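PDB 4ECM: glucose-1-phosphate thymidylyltransferase from Bacillus anthracis, which catalyses the transfer of a thymidylyl group from dTTP to glucose 1-phosphate, giving dTDP-glucose and pyrophosphate, a step in making dTDP-L-rhamnose. Local coordinates for residues F203-E208 and T220-W225. Sequence-based numbering, arbitrary orientation. Where two conformers were deposited one is given.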
ATOM      1  N   PHE A 203     -12.995 -31.437   1.949  1.00 30.55           N
ATOM      2  CA  PHE A 203     -11.561 -31.307   1.670  1.00 32.56           C
ATOM      3  C   PHE A 203     -10.939 -32.544   1.047  1.00 35.66           C
ATOM      4  O   PHE A 203     -10.101 -32.425   0.143  1.00 36.04           O
ATOM      5  CB  PHE A 203     -10.788 -30.861   2.924  1.00 32.41           C
ATOM      6  CG  PHE A 203     -11.299 -29.579   3.497  1.00 29.41           C
ATOM      7  CD1 PHE A 203     -11.171 -28.393   2.787  1.00 29.29           C
ATOM      8  CD2 PHE A 203     -11.938 -29.555   4.719  1.00 26.49           C
ATOM      9  CE1 PHE A 203     -11.679 -27.204   3.291  1.00 27.37           C
ATOM     10  CE2 PHE A 203     -12.436 -28.372   5.230  1.00 29.52           C
ATOM     11  CZ  PHE A 203     -12.304 -27.192   4.508  1.00 27.31           C
ATOM     12  N   SER A 204     -11.337 -33.721   1.518  1.00 37.85           N
ATOM     13  CA  SER A 204     -10.827 -34.967   0.951  1.00 42.67           C
ATOM     14  C   SER A 204     -11.254 -35.090  -0.521  1.00 44.21           C
ATOM     15  O   SER A 204     -10.512 -35.621  -1.346  1.00 46.42           O
ATOM     16  CB  SER A 204     -11.323 -36.162   1.752  1.00 42.82           C
ATOM     17  OG  SER A 204     -12.737 -36.176   1.738  1.00 46.89           O
ATOM     18  N   TYR A 205     -12.441 -34.594  -0.852  1.00 44.75           N
ATOM     19  CA  TYR A 205     -12.879 -34.627  -2.236  1.00 47.47           C
ATOM     20  C   TYR A 205     -12.205 -33.540  -3.078  1.00 49.36           C
ATOM     21  O   TYR A 205     -11.917 -33.775  -4.257  1.00 51.24           O
ATOM     22  CB  TYR A 205     -14.397 -34.520  -2.394  1.00 46.24           C
ATOM     23  CG  TYR A 205     -14.782 -34.635  -3.860  1.00 51.77           C
ATOM     24  CD1 TYR A 205     -14.832 -35.882  -4.491  1.00 58.32           C
ATOM     25  CD2 TYR A 205     -15.038 -33.500  -4.631  1.00 55.36           C
ATOM     26  CE1 TYR A 205     -15.157 -35.998  -5.850  1.00 61.79           C
ATOM     27  CE2 TYR A 205     -15.366 -33.604  -5.990  1.00 58.20           C
ATOM     28  CZ  TYR A 205     -15.424 -34.855  -6.591  1.00 62.12           C
ATOM     29  OH  TYR A 205     -15.749 -34.967  -7.931  1.00 66.05           O
ATOM     30  N   ILE A 206     -11.966 -32.353  -2.511  1.00 50.24           N
ATOM     31  CA  ILE A 206     -11.300 -31.292  -3.279  1.00 51.55           C
ATOM     32  C   ILE A 206      -9.959 -31.797  -3.821  1.00 56.61           C
ATOM     33  O   ILE A 206      -9.509 -31.341  -4.869  1.00 57.11           O
ATOM     34  CB  ILE A 206     -11.071 -29.991  -2.476  1.00 50.88           C
ATOM     35  CG1 ILE A 206     -12.394 -29.278  -2.209  1.00 45.57           C
ATOM     36  CG2 ILE A 206     -10.157 -29.020  -3.254  1.00 50.09           C
ATOM     37  CD1 ILE A 206     -12.234 -27.998  -1.452  1.00 40.00           C
ATOM     38  N   LYS A 207      -9.352 -32.760  -3.126  1.00 60.38           N
ATOM     39  CA  LYS A 207      -8.074 -33.340  -3.542  1.00 66.12           C
ATOM     40  C   LYS A 207      -8.121 -34.137  -4.860  1.00 70.94           C
ATOM     41  O   LYS A 207      -7.074 -34.361  -5.476  1.00 73.82           O
ATOM     42  CB  LYS A 207      -7.496 -34.187  -2.410  1.00 66.14           C
ATOM     43  CG  LYS A 207      -7.096 -33.328  -1.229  1.00 65.67           C
ATOM     44  CD  LYS A 207      -6.789 -34.131   0.011  1.00 66.04           C
ATOM     45  CE  LYS A 207      -6.492 -33.196   1.175  1.00 65.44           C
ATOM     46  NZ  LYS A 207      -6.265 -33.926   2.447  1.00 65.10           N
ATOM     47  N   GLU A 208      -9.309 -34.553  -5.290  0.60 71.85           N
ATOM     48  CA  GLU A 208      -9.443 -35.305  -6.543  0.60 74.65           C
ATOM     49  C   GLU A 208      -9.755 -34.306  -7.674  0.60 76.54           C
ATOM     50  O   GLU A 208     -10.832 -34.308  -8.273  0.60 75.27           O
ATOM     51  CB  GLU A 208     -10.499 -36.406  -6.395  0.60 73.74           C
ATOM     52  CG  GLU A 208     -10.411 -37.165  -5.042  0.60 71.87           C
ATOM     53  CD  GLU A 208      -8.986 -37.570  -4.648  0.60 70.33           C
ATOM     54  OE1 GLU A 208      -8.182 -37.915  -5.535  0.60 69.50           O
ATOM     55  OE2 GLU A 208      -8.679 -37.549  -3.436  0.60 67.77           O
ATOM     56  N   THR A 220     -19.516 -26.565  -8.339  1.00 25.01           N
ATOM     57  CA  THR A 220     -20.643 -27.411  -8.765  1.00 25.17           C
ATOM     58  C   THR A 220     -20.260 -28.918  -8.699  1.00 25.60           C
ATOM     59  O   THR A 220     -21.076 -29.756  -8.295  1.00 25.30           O
ATOM     60  CB  THR A 220     -21.161 -27.006 -10.153  1.00 26.13           C
ATOM     61  OG1 THR A 220     -21.835 -25.742 -10.051  1.00 25.29           O
ATOM     62  CG2 THR A 220     -22.133 -28.053 -10.703  1.00 24.97           C
ATOM     63  N   ASP A 221     -19.020 -29.249  -9.054  1.00 25.52           N
ATOM     64  CA  ASP A 221     -18.559 -30.653  -8.968  1.00 26.61           C
ATOM     65  C   ASP A 221     -18.625 -31.174  -7.532  1.00 25.93           C
ATOM     66  O   ASP A 221     -19.008 -32.329  -7.290  1.00 27.19           O
ATOM     67  CB  ASP A 221     -17.142 -30.793  -9.512  1.00 27.49           C
ATOM     68  CG  ASP A 221     -17.050 -30.440 -10.982  1.00 31.38           C
ATOM     69  OD1 ASP A 221     -18.086 -30.523 -11.691  1.00 32.81           O
ATOM     70  OD2 ASP A 221     -15.943 -30.086 -11.435  1.00 39.01           O
ATOM     71  N   ILE A 222     -18.258 -30.320  -6.586  1.00 25.09           N
ATOM     72  CA  ILE A 222     -18.318 -30.662  -5.171  1.00 25.21           C
ATOM     73  C   ILE A 222     -19.766 -30.887  -4.747  1.00 25.02           C
ATOM     74  O   ILE A 222     -20.087 -31.868  -4.066  1.00 24.00           O
ATOM     75  CB  ILE A 222     -17.717 -29.547  -4.306  1.00 24.05           C
ATOM     76  CG1 ILE A 222     -16.204 -29.500  -4.478  1.00 29.67           C
ATOM     77  CG2 ILE A 222     -18.075 -29.742  -2.825  1.00 24.32           C
ATOM     78  CD1 ILE A 222     -15.567 -28.256  -3.831  1.00 32.58           C
ATOM     79  N   ASN A 223     -20.644 -29.974  -5.147  1.00 25.10           N
ATOM     80  CA  ASN A 223     -22.058 -30.109  -4.805  1.00 25.55           C
ATOM     81  C   ASN A 223     -22.660 -31.393  -5.403  1.00 25.62           C
ATOM     82  O   ASN A 223     -23.430 -32.084  -4.730  1.00 26.04           O
ATOM     83  CB  ASN A 223     -22.815 -28.832  -5.168  1.00 24.37           C
ATOM     84  CG  ASN A 223     -22.318 -27.642  -4.362  1.00 27.16           C
ATOM     85  OD1 ASN A 223     -21.874 -27.822  -3.227  1.00 25.84           O
ATOM     86  ND2 ASN A 223     -22.381 -26.426  -4.933  1.00 23.61           N
ATOM     87  N   ASN A 224     -22.273 -31.735  -6.630  1.00 25.96           N
ATOM     88  CA  ASN A 224     -22.749 -32.976  -7.253  1.00 27.89           C
ATOM     89  C   ASN A 224     -22.193 -34.243  -6.552  1.00 29.06           C
ATOM     90  O   ASN A 224     -22.874 -35.265  -6.493  1.00 30.59           O
ATOM     91  CB  ASN A 224     -22.443 -33.002  -8.766  1.00 29.06           C
ATOM     92  CG  ASN A 224     -23.454 -32.196  -9.597  1.00 29.04           C
ATOM     93  OD1 ASN A 224     -24.640 -32.182  -9.287  1.00 29.57           O
ATOM     94  ND2 ASN A 224     -22.985 -31.566 -10.678  1.00 26.43           N
ATOM     95  N   TRP A 225     -20.965 -34.173  -6.028  1.00 29.42           N
ATOM     96  CA  TRP A 225     -20.354 -35.298  -5.298  1.00 29.64           C
ATOM     97  C   TRP A 225     -21.199 -35.597  -4.070  1.00 28.77           C
ATOM     98  O   TRP A 225     -21.588 -36.742  -3.833  1.00 30.60           O
ATOM     99  CB  TRP A 225     -18.888 -34.982  -4.920  1.00 30.31           C
ATOM    100  CG  TRP A 225     -18.229 -35.998  -4.014  1.00 35.08           C
ATOM    101  CD1 TRP A 225     -17.822 -37.260  -4.352  1.00 36.59           C
ATOM    102  CD2 TRP A 225     -17.873 -35.819  -2.621  1.00 39.13           C
ATOM    103  NE1 TRP A 225     -17.262 -37.880  -3.261  1.00 39.89           N
ATOM    104  CE2 TRP A 225     -17.277 -37.025  -2.187  1.00 39.43           C
ATOM    105  CE3 TRP A 225     -18.008 -34.758  -1.700  1.00 37.21           C
ATOM    106  CZ2 TRP A 225     -16.806 -37.205  -0.865  1.00 39.82           C
ATOM    107  CZ3 TRP A 225     -17.547 -34.939  -0.393  1.00 37.38           C
ATOM    108  CH2 TRP A 225     -16.962 -36.164   0.012  1.00 39.01           C
TER
HETATM  109  O   HOH W   1     -18.839 -34.448  -9.008  1.00 41.58           O
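Y205 and W225 stack face to face with an offset, where the short helix 202-206 packs on the helix 219-228 in the nucleotidyl transferase fold. The tyrosine ring and the five-membered indole ring have centroids 3.8 Å apart, with planes tilted by 17°. Each aromatic has its CG anti to the backbone N (chi1 -177° for Y205, 172° for W225), which throws it across the gap, and the two side chains run antiparallel, each ring lying over the other's CB. Each methylene is therefore a bump received by the other's flat face: Y205 CB sits 3.5 Å from the centroid of the W225 six-membered ring, almost on its normal, while W225 CB covers the phenol ring in the same manner. Aromatic residues suit this place because their flat faces can lie close together and still take in these methylenes. Beside the stack, where the CA atoms of I206 and I222 are 7.3 Å apart, I222 brings CG1 to the edge of the tyrosine ring, and its CD1, the end of the longer branch, reaches I206 CG1 at 3.7 Å; beta-branched isoleucines are compact and apolar enough to meet here. I222 also packs on Y198 of strand 190-198, and T220, two residues earlier on the same helix, touches the bound dTDP-glucose. Tyrosine suits a partly exposed place, its ring packed and its hydroxyl near water: one water donates to D221 O at 2.7 Å and makes a weak, 3.3 Å bond with Y205 OH.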